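Local atomic coordinates of BH2602 protein (Bacillus halodurans, PDB entry 3NWZ), a protein that probably hydrolyses acyl-CoA thioesters as a member of the hotdog-fold thioesterase superfamily, and binds coenzyme A. Residues Leu73-Asn76 / Pro77-Val81; Ser19-Asn22 / Glu23-Asp27; Gly95-Val98 / Asn99-Pro103. All coordinates share one frame; numbering follows the deposited sequence.

The three contacts follow one another along the chain in the order 2, 1, 3, and together they illustrate how short-range bonds mark the ends of helices and the loops between them. Contact 2 starts helix 23-40. Contact 1 shapes the loop between strand 64-69 and helix 83-100, and contact 3 closes that same helix. The centres of contacts 1 and 2 lie about 17 Å apart on one side of the chain's centre, and both touch the second subunit, so they lie where subunits meet. Contact 3 is on the opposite side, about 30 Å from contact 1 and 40 Å from contact 2, centre to centre, where the helix packs on the sheet near CoA-binding residues.

Contact 1 of 3, residues Leu73-Asn76 / Pro77-Val81; sequences LVNN and PLNMV
Asn76 and Met80 are joined by a backbone and a side-chain hydrogen bond across a type I beta turn that runs from Asn76 to Asn79, in the loop leading from strand 64-69 to helix 83-100. In the backbone bond, Asn76 N donates to Met80 O at 2.6 Å. The turn itself is closed by Asn79 N, which donates to Asn76 O at 2.9 Å. With Asn79 in left-handed backbone geometry, this pattern fits a type I turn followed by a G1 beta bulge. A single backbone bridge, Asn75 with Val81, lies next to it.

The side chain of Asn76 locks the turn from within. Its CG stands between the backbone N and the carbonyl carbon (chi1 68°), which swings OD1 over the loop so that it can accept from Met80 N at 3.1 Å, with the donor 37° out of the amide plane. A second, weak bond from Leu78 N at 3.0 Å to the same OD1 completes an Asx turn, so one oxygen receives two backbone N-H groups.

The packed part lies at the foot of the loop, where Val74 and Val81 are buried side by side and CG1 of Val74 is 3.7 Å from CG1 of Val81. Ile85 packs on Val74, and Thr86 and Ile70 on Val81. The outer end is looser: Pro77, Leu78 and Asn79 are exposed, and Pro77 rests on Thr46 of the second subunit. Selenomethionine Met80 sends its end away from Asn76, toward Pro120 and Met122. Between the two regions, the side chain of Asn75 lies along the returning chain, its CB 3.7 Å from Asn79 CA and its ND2 4.1 Å from Val81 CG2.

Contact 2 of 3, residues Ser19-Asn22 / Glu23-Asp27; sequences STAN and EEEKD
A capping box joins Asn22 and Glu25 at the surface, where the N-terminal loop turns into helix 23-40, its centre about 25 Å from the centre of the chain. Asn22 occupies the N-cap position and Glu25 the third position of the helix, and each side chain serves the backbone N-H of the other. Glu25 OE1 accepts from Asn22 N at 3.0 Å, reached on the anti side of the carboxylate and 24° out of its plane. The converse bond, Glu25 N to Asn22 OD1, is fairly straight, although the position of OD1 in the model is less certain.

Torsions explain how both groups arrive. Asn22 CG stands between the backbone N and the carbonyl carbon (chi1 81°), bringing its amide over the first helical turn, and ND2 then lies 3.4 Å from Glu24 CB. Glu25 has CG opposite its own carbonyl carbon (chi1 -54°), and the extended chain brings OE1 alongside the backbone N of Asn22. The first regular helical bond, Lys26 N to Asn22 O at 2.9 Å, is nearly straight and continues the cap into the helix.

Before the cap, Ala21 meets the aliphatic part of Lys26, Ala21 CB to Lys26 CG being 3.4 Å. These two positions are those of a hydrophobic staple, here with a lysine chain instead of a wholly apolar one. Gln40 of the second subunit packs on Thr20, Ala21 and Glu25, while Glu24 OE2 is hydrogen-bonded to Tyr47 OH of that subunit.

Backbone N-H groups at a helix start lack partners in the preceding turn. The box supplies one for Asn22 N and, if OD1 is placed correctly, one for Glu25 N, and three successive glutamates, Glu23 to Glu25, probably lie favourably in the positive field of this end.

Contact 3 of 3, residues Gly95-Val98 / Asn99-Pro103; sequences GQMV and NRQLP
Asn99 opens the last turn of helix 83-100 with a backbone bond to Gly95 O, 2.8 Å from Asn99 N and almost straight. Its side chain turns back over the same carbonyl: with chi1 -72°, ND2 reaches Gly95 O at 3.2 Å in a weak bond, and OD1 accepts a weak bond from Ala108 N. Arg100 comes next, its N shared between Gln96 O and Met97 O, each at 3.0 Å. Arg100 N stands 57° out of the carbonyl plane of Met97. The guanidinium of Arg100 reaches Glu58, with which NH1 forms a salt bridge.

Gln101 is the first residue to leave helical geometry. Its N donates to Val98 O at 3.1 Å, with only a weak bond to Met97 O, a drift toward 3-10 spacing as the helix runs out. Its CG lies beside the CE of selenomethionine Met97 at 4.0 Å. Leu102 turns its side chain back toward Val98, CD1 being 4.2 Å from Val98 CG1, and the pair packs against Ala108 and Ile140 of the sheet.

The Leu102 side chain is about 7 Å from that of Lys137, which is seen to contact CoA in a structure of this protein, though no CoA is bound to this chain. A long helix laid against a curved antiparallel sheet is the hallmark of the hotdog fold.

Contact 1 of 3, residues Leu73-Asn76 / Pro77-Val81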
ATOM      1  N   LEU A  73     -12.911 -16.671  18.001  1.00 50.65           N
ATOM      2  CA  LEU A  73     -13.493 -15.356  17.793  1.00 43.23           C
ATOM      3  C   LEU A  73     -12.762 -14.540  16.737  1.00 45.73           C
ATOM      4  O   LEU A  73     -13.364 -13.692  16.084  1.00 42.84           O
ATOM      5  CB  LEU A  73     -13.528 -14.590  19.118  1.00 42.40           C
ATOM      6  CG  LEU A  73     -14.043 -13.148  19.102  1.00 45.37           C
ATOM      7  CD1 LEU A  73     -15.393 -13.083  18.423  1.00 51.15           C
ATOM      8  CD2 LEU A  73     -14.147 -12.635  20.521  1.00 45.61           C
ATOM      9  N   VAL A  74     -11.475 -14.818  16.550  1.00 53.62           N
ATOM     10  CA  VAL A  74     -10.657 -14.066  15.595  1.00 52.47           C
ATOM     11  C   VAL A  74     -10.370 -14.780  14.272  1.00 60.05           C
ATOM     12  O   VAL A  74      -9.881 -14.168  13.319  1.00 61.64           O
ATOM     13  CB  VAL A  74      -9.316 -13.671  16.253  1.00 50.47           C
ATOM     14  CG1 VAL A  74      -8.464 -12.892  15.286  1.00 60.26           C
ATOM     15  CG2 VAL A  74      -9.583 -12.847  17.503  1.00 49.56           C
ATOM     16  N   ASN A  75     -10.684 -16.068  14.204  1.00 53.51           N
ATOM     17  CA  ASN A  75     -10.439 -16.842  12.993  1.00 48.69           C
ATOM     18  C   ASN A  75     -11.454 -16.593  11.880  1.00 53.97           C
ATOM     19  O   ASN A  75     -12.513 -16.001  12.090  1.00 51.54           O
ATOM     20  CB  ASN A  75     -10.412 -18.329  13.334  1.00 48.38           C
ATOM     21  CG  ASN A  75      -9.330 -18.673  14.351  1.00 54.79           C
ATOM     22  OD1 ASN A  75      -9.454 -19.640  15.102  1.00 67.68           O
ATOM     23  ND2 ASN A  75      -8.256 -17.884  14.367  1.00 54.53           N
ATOM     24  N   ASN A  76     -11.103 -17.037  10.681  1.00 55.11           N
ATOM     25  CA  ASN A  76     -11.970 -16.898   9.527  1.00 59.77           C
ATOM     26  C   ASN A  76     -12.508 -18.301   9.245  1.00 63.07           C
ATOM     27  O   ASN A  76     -12.145 -19.254   9.942  1.00 59.52           O
ATOM     28  CB  ASN A  76     -11.177 -16.354   8.334  1.00 53.65           C
ATOM     29  CG  ASN A  76     -10.141 -17.335   7.808  1.00 49.02           C
ATOM     30  OD1 ASN A  76      -9.899 -18.396   8.384  1.00 44.77           O
ATOM     31  ND2 ASN A  76      -9.521 -16.972   6.703  1.00 47.77           N
ATOM     32  N   PRO A  77     -13.371 -18.456   8.225  1.00 68.66           N
ATOM     33  CA  PRO A  77     -13.901 -19.796   7.951  1.00 68.86           C
ATOM     34  C   PRO A  77     -12.925 -20.976   8.038  1.00 68.97           C
ATOM     35  O   PRO A  77     -13.335 -22.074   8.389  1.00 67.89           O
ATOM     36  CB  PRO A  77     -14.541 -19.646   6.563  1.00 75.17           C
ATOM     37  CG  PRO A  77     -13.894 -18.395   5.990  1.00 77.59           C
ATOM     38  CD  PRO A  77     -13.794 -17.504   7.183  1.00 73.04           C
ATOM     39  N   LEU A  78     -11.641 -20.760   7.748  1.00 72.99           N
ATOM     40  CA  LEU A  78     -10.669 -21.854   7.809  1.00 68.27           C
ATOM     41  C   LEU A  78      -9.739 -21.896   9.035  1.00 70.71           C
ATOM     42  O   LEU A  78      -8.603 -22.379   8.942  1.00 60.84           O
ATOM     43  CB  LEU A  78      -9.825 -21.876   6.533  1.00 71.94           C
ATOM     44  CG  LEU A  78     -10.516 -22.478   5.308  1.00 80.46           C
ATOM     45  CD1 LEU A  78     -10.971 -23.905   5.621  1.00 83.13           C
ATOM     46  CD2 LEU A  78     -11.705 -21.614   4.914  1.00 88.83           C
ATOM     47  N   ASN A  79     -10.227 -21.415  10.179  1.00 79.61           N
ATOM     48  CA  ASN A  79      -9.453 -21.405  11.422  1.00 76.49           C
ATOM     49  C   ASN A  79      -8.086 -20.763  11.240  1.00 63.44           C
ATOM     50  O   ASN A  79      -7.067 -21.248  11.741  1.00 55.06           O
ATOM     51  CB  ASN A  79      -9.305 -22.827  11.970  1.00 78.37           C
ATOM     52  CG  ASN A  79     -10.619 -23.391  12.481  1.00 76.44           C
ATOM     53  OD1 ASN A  79     -11.578 -23.581  11.716  1.00 68.33           O
ATOM     54  ND2 ASN A  79     -10.677 -23.656  13.787  1.00 83.36           N
HETATM   55  N   MSE A  80      -8.096 -19.657  10.507  1.00 60.24           N
HETATM   56  CA  MSE A  80      -6.908 -18.864  10.210  1.00 60.07           C
HETATM   57  C   MSE A  80      -7.299 -17.483  10.727  1.00 47.43           C
HETATM   58  O   MSE A  80      -8.471 -17.107  10.626  1.00 31.87           O
HETATM   59  CB  MSE A  80      -6.697 -18.827   8.690  1.00 64.76           C
HETATM   60  CG  MSE A  80      -5.294 -18.480   8.213  1.00 74.34           C
HETATM   61 SE   MSE A  80      -5.128 -18.591   6.272  1.00167.45          SE
HETATM   62  CE  MSE A  80      -4.811 -20.485   6.081  1.00286.65           C
ATOM     63  N   VAL A  81      -6.355 -16.740  11.299  1.00 49.38           N
ATOM     64  CA  VAL A  81      -6.664 -15.402  11.811  1.00 45.82           C
ATOM     65  C   VAL A  81      -7.213 -14.518  10.693  1.00 41.56           C
ATOM     66  O   VAL A  81      -6.600 -14.383   9.635  1.00 47.22           O
ATOM     67  CB  VAL A  81      -5.420 -14.718  12.409  1.00 48.91           C
ATOM     68  CG1 VAL A  81      -5.737 -13.264  12.763  1.00 45.83           C
ATOM     69  CG2 VAL A  81      -4.970 -15.468  13.639  1.00 55.06           C
TER

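Contact 2 of 3, residues Ser19-Asn22 / Glu23-Asp27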
ATOM      1  N   SER A  19     -28.590 -23.640  24.359  1.00 93.15           N
ATOM      2  CA  SER A  19     -29.359 -24.881  24.356  1.00 95.16           C
ATOM      3  C   SER A  19     -29.390 -25.494  22.955  1.00101.64           C
ATOM      4  O   SER A  19     -30.374 -26.114  22.546  1.00103.96           O
ATOM      5  CB  SER A  19     -30.778 -24.603  24.840  1.00 94.50           C
ATOM      6  OG  SER A  19     -31.316 -23.487  24.161  1.00 98.68           O
ATOM      7  N   THR A  20     -28.287 -25.304  22.240  1.00 98.96           N
ATOM      8  CA  THR A  20     -28.074 -25.795  20.879  1.00 88.52           C
ATOM      9  C   THR A  20     -26.699 -25.258  20.506  1.00 83.32           C
ATOM     10  O   THR A  20     -26.346 -25.157  19.329  1.00 86.98           O
ATOM     11  CB  THR A  20     -29.113 -25.231  19.873  1.00 78.64           C
ATOM     12  OG1 THR A  20     -29.550 -23.936  20.305  1.00 77.91           O
ATOM     13  CG2 THR A  20     -30.303 -26.165  19.736  1.00 82.83           C
ATOM     14  N   ALA A  21     -25.937 -24.915  21.542  1.00 74.98           N
ATOM     15  CA  ALA A  21     -24.601 -24.354  21.398  1.00 74.43           C
ATOM     16  C   ALA A  21     -23.512 -25.361  21.701  1.00 67.02           C
ATOM     17  O   ALA A  21     -23.451 -25.895  22.805  1.00 72.48           O
ATOM     18  CB  ALA A  21     -24.447 -23.154  22.322  1.00 72.92           C
ATOM     19  N   ASN A  22     -22.638 -25.602  20.727  1.00 53.06           N
ATOM     20  CA  ASN A  22     -21.549 -26.543  20.921  1.00 53.79           C
ATOM     21  C   ASN A  22     -20.486 -25.865  21.772  1.00 56.95           C
ATOM     22  O   ASN A  22     -20.540 -24.650  21.992  1.00 67.60           O
ATOM     23  CB  ASN A  22     -20.964 -26.971  19.571  1.00 60.45           C
ATOM     24  CG  ASN A  22     -20.000 -25.959  19.005  1.00 70.75           C
ATOM     25  OD1 ASN A  22     -20.364 -24.816  18.742  1.00 65.92           O
ATOM     26  ND2 ASN A  22     -18.753 -26.379  18.812  1.00 76.55           N
ATOM     27  N   GLU A  23     -19.535 -26.658  22.259  1.00 53.92           N
ATOM     28  CA  GLU A  23     -18.440 -26.162  23.094  1.00 61.16           C
ATOM     29  C   GLU A  23     -17.841 -24.833  22.627  1.00 64.12           C
ATOM     30  O   GLU A  23     -17.633 -23.916  23.422  1.00 51.85           O
ATOM     31  CB  GLU A  23     -17.328 -27.206  23.157  1.00 68.25           C
ATOM     32  CG  GLU A  23     -17.651 -28.398  24.013  1.00 84.76           C
ATOM     33  CD  GLU A  23     -18.021 -27.992  25.413  1.00 91.85           C
ATOM     34  OE1 GLU A  23     -19.158 -27.509  25.605  1.00 90.40           O
ATOM     35  OE2 GLU A  23     -17.169 -28.139  26.316  1.00 95.75           O
ATOM     36  N   GLU A  24     -17.550 -24.744  21.337  1.00 64.14           N
ATOM     37  CA  GLU A  24     -16.976 -23.537  20.779  1.00 61.21           C
ATOM     38  C   GLU A  24     -17.933 -22.369  21.025  1.00 63.13           C
ATOM     39  O   GLU A  24     -17.629 -21.474  21.805  1.00 72.04           O
ATOM     40  CB  GLU A  24     -16.710 -23.745  19.281  1.00 54.33           C
ATOM     41  CG  GLU A  24     -16.044 -22.582  18.552  1.00 57.15           C
ATOM     42  CD  GLU A  24     -15.791 -22.889  17.072  1.00 67.90           C
ATOM     43  OE1 GLU A  24     -14.875 -23.685  16.765  1.00 72.21           O
ATOM     44  OE2 GLU A  24     -16.518 -22.339  16.215  1.00 69.98           O
ATOM     45  N   GLU A  25     -19.093 -22.392  20.375  1.00 57.53           N
ATOM     46  CA  GLU A  25     -20.083 -21.329  20.529  1.00 50.37           C
ATOM     47  C   GLU A  25     -20.257 -20.928  21.999  1.00 58.95           C
ATOM     48  O   GLU A  25     -20.305 -19.742  22.322  1.00 55.29           O
ATOM     49  CB  GLU A  25     -21.439 -21.771  19.975  1.00 55.40           C
ATOM     50  CG  GLU A  25     -21.456 -22.286  18.529  1.00 55.63           C
ATOM     51  CD  GLU A  25     -22.861 -22.715  18.081  1.00 60.26           C
ATOM     52  OE1 GLU A  25     -23.534 -23.462  18.825  1.00 57.31           O
ATOM     53  OE2 GLU A  25     -23.296 -22.315  16.983  1.00 70.89           O
ATOM     54  N   LYS A  26     -20.368 -21.906  22.892  1.00 64.01           N
ATOM     55  CA  LYS A  26     -20.526 -21.576  24.305  1.00 59.12           C
ATOM     56  C   LYS A  26     -19.218 -21.000  24.820  1.00 51.65           C
ATOM     57  O   LYS A  26     -19.197 -20.150  25.708  1.00 56.14           O
ATOM     58  CB  LYS A  26     -20.901 -22.813  25.125  1.00 60.66           C
ATOM     59  CG  LYS A  26     -22.366 -23.222  25.043  1.00 60.39           C
ATOM     60  CD  LYS A  26     -22.600 -24.471  25.879  1.00 70.81           C
ATOM     61  CE  LYS A  26     -24.063 -24.876  25.928  1.00 76.46           C
ATOM     62  NZ  LYS A  26     -24.277 -26.044  26.835  1.00 71.88           N
ATOM     63  N   ASP A  27     -18.118 -21.467  24.249  1.00 42.53           N
ATOM     64  CA  ASP A  27     -16.801 -20.986  24.649  1.00 61.11           C
ATOM     65  C   ASP A  27     -16.634 -19.527  24.222  1.00 70.67           C
ATOM     66  O   ASP A  27     -16.065 -18.710  24.950  1.00 67.95           O
ATOM     67  CB  ASP A  27     -15.715 -21.824  23.982  1.00 73.78           C
ATOM     68  CG  ASP A  27     -14.409 -21.749  24.712  1.00 84.47           C
ATOM     69  OD1 ASP A  27     -14.175 -22.624  25.575  1.00 85.56           O
ATOM     70  OD2 ASP A  27     -13.631 -20.810  24.431  1.00 88.64           O
TER

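Contact 3 of 3, residues Gly95-Val98 / Asn99-Pro103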
ATOM      1  N   GLY A  95      -0.269   2.726  15.692  1.00 33.11           N
ATOM      2  CA  GLY A  95      -0.918   3.873  16.283  1.00 39.15           C
ATOM      3  C   GLY A  95      -0.299   4.205  17.625  1.00 49.55           C
ATOM      4  O   GLY A  95       0.253   5.287  17.822  1.00 49.46           O
ATOM      5  N   GLN A  96      -0.387   3.264  18.556  1.00 44.52           N
ATOM      6  CA  GLN A  96       0.162   3.492  19.871  1.00 37.25           C
ATOM      7  C   GLN A  96       1.610   3.959  19.767  1.00 41.25           C
ATOM      8  O   GLN A  96       2.034   4.820  20.540  1.00 49.68           O
ATOM      9  CB  GLN A  96       0.012   2.235  20.720  1.00 34.81           C
ATOM     10  CG  GLN A  96      -1.465   1.886  20.969  1.00 41.72           C
ATOM     11  CD  GLN A  96      -1.677   1.007  22.190  1.00 43.19           C
ATOM     12  OE1 GLN A  96      -0.983   0.018  22.385  1.00 46.00           O
ATOM     13  NE2 GLN A  96      -2.647   1.366  23.008  1.00 46.44           N
HETATM   14  N   MSE A  97       2.351   3.406  18.799  1.00 26.51           N
HETATM   15  CA  MSE A  97       3.736   3.813  18.530  1.00 29.80           C
HETATM   16  C   MSE A  97       3.729   5.329  18.275  1.00 22.30           C
HETATM   17  O   MSE A  97       4.296   6.108  19.042  1.00 38.68           O
HETATM   18  CB  MSE A  97       4.263   3.091  17.279  1.00 43.13           C
HETATM   19  CG  MSE A  97       5.697   3.477  16.824  1.00 30.24           C
HETATM   20 SE   MSE A  97       7.152   2.775  17.929  1.00 72.16          SE
HETATM   21  CE  MSE A  97       7.164   4.135  19.331  1.00 48.53           C
ATOM     22  N   VAL A  98       3.060   5.745  17.200  1.00 21.14           N
ATOM     23  CA  VAL A  98       2.962   7.170  16.868  1.00 34.99           C
ATOM     24  C   VAL A  98       2.580   8.033  18.075  1.00 43.61           C
ATOM     25  O   VAL A  98       3.245   9.023  18.402  1.00 32.80           O
ATOM     26  CB  VAL A  98       1.897   7.436  15.776  1.00 33.39           C
ATOM     27  CG1 VAL A  98       1.910   8.915  15.383  1.00 37.16           C
ATOM     28  CG2 VAL A  98       2.160   6.583  14.566  1.00 29.76           C
ATOM     29  N   ASN A  99       1.504   7.652  18.747  1.00 49.61           N
ATOM     30  CA  ASN A  99       1.024   8.435  19.869  1.00 51.95           C
ATOM     31  C   ASN A  99       1.939   8.533  21.084  1.00 54.28           C
ATOM     32  O   ASN A  99       1.838   9.474  21.868  1.00 57.76           O
ATOM     33  CB  ASN A  99      -0.372   7.947  20.241  1.00 48.05           C
ATOM     34  CG  ASN A  99      -1.404   8.367  19.212  1.00 49.56           C
ATOM     35  OD1 ASN A  99      -1.639   9.554  19.016  1.00 56.00           O
ATOM     36  ND2 ASN A  99      -2.010   7.397  18.532  1.00 65.63           N
ATOM     37  N   ARG A 100       2.849   7.584  21.239  1.00 42.73           N
ATOM     38  CA  ARG A 100       3.763   7.648  22.360  1.00 30.82           C
ATOM     39  C   ARG A 100       4.909   8.629  22.091  1.00 39.47           C
ATOM     40  O   ARG A 100       5.546   9.130  23.024  1.00 45.30           O
ATOM     41  CB  ARG A 100       4.294   6.258  22.677  1.00 41.50           C
ATOM     42  CG  ARG A 100       3.523   5.585  23.813  1.00 58.43           C
ATOM     43  CD  ARG A 100       4.466   5.045  24.881  1.00 72.25           C
ATOM     44  NE  ARG A 100       5.424   6.042  25.377  1.00 84.41           N
ATOM     45  CZ  ARG A 100       6.537   6.420  24.742  1.00 85.92           C
ATOM     46  NH1 ARG A 100       6.853   5.889  23.566  1.00 86.62           N
ATOM     47  NH2 ARG A 100       7.343   7.329  25.287  1.00 75.77           N
ATOM     48  N   GLN A 101       5.139   8.922  20.810  1.00 32.62           N
ATOM     49  CA  GLN A 101       6.193   9.836  20.384  1.00 44.62           C
ATOM     50  C   GLN A 101       5.647  11.229  20.097  1.00 49.23           C
ATOM     51  O   GLN A 101       6.313  12.037  19.437  1.00 54.05           O
ATOM     52  CB  GLN A 101       6.866   9.297  19.122  1.00 46.25           C
ATOM     53  CG  GLN A 101       7.707   8.062  19.367  1.00 47.32           C
ATOM     54  CD  GLN A 101       8.933   8.382  20.176  1.00 57.37           C
ATOM     55  OE1 GLN A 101       9.837   9.055  19.689  1.00 70.56           O
ATOM     56  NE2 GLN A 101       8.969   7.920  21.425  1.00 51.09           N
ATOM     57  N   LEU A 102       4.442  11.509  20.589  1.00 49.22           N
ATOM     58  CA  LEU A 102       3.813  12.802  20.356  1.00 51.12           C
ATOM     59  C   LEU A 102       3.506  13.566  21.629  1.00 65.04           C
ATOM     60  O   LEU A 102       3.122  12.977  22.648  1.00 69.39           O
ATOM     61  CB  LEU A 102       2.498  12.643  19.577  1.00 39.33           C
ATOM     62  CG  LEU A 102       2.449  12.166  18.124  1.00 40.81           C
ATOM     63  CD1 LEU A 102       1.017  12.352  17.591  1.00 41.38           C
ATOM     64  CD2 LEU A 102       3.406  12.951  17.276  1.00 37.11           C
ATOM     65  N   PRO A 103       3.665  14.900  21.585  1.00 60.23           N
ATOM     66  CA  PRO A 103       3.404  15.790  22.716  1.00 62.71           C
ATOM     67  C   PRO A 103       2.032  15.502  23.328  1.00 80.23           C
ATOM     68  O   PRO A 103       1.185  14.868  22.691  1.00 85.85           O
ATOM     69  CB  PRO A 103       3.466  17.165  22.073  1.00 58.57           C
ATOM     70  CG  PRO A 103       4.588  16.986  21.095  1.00 58.19           C
ATOM     71  CD  PRO A 103       4.266  15.647  20.464  1.00 56.60           C
TER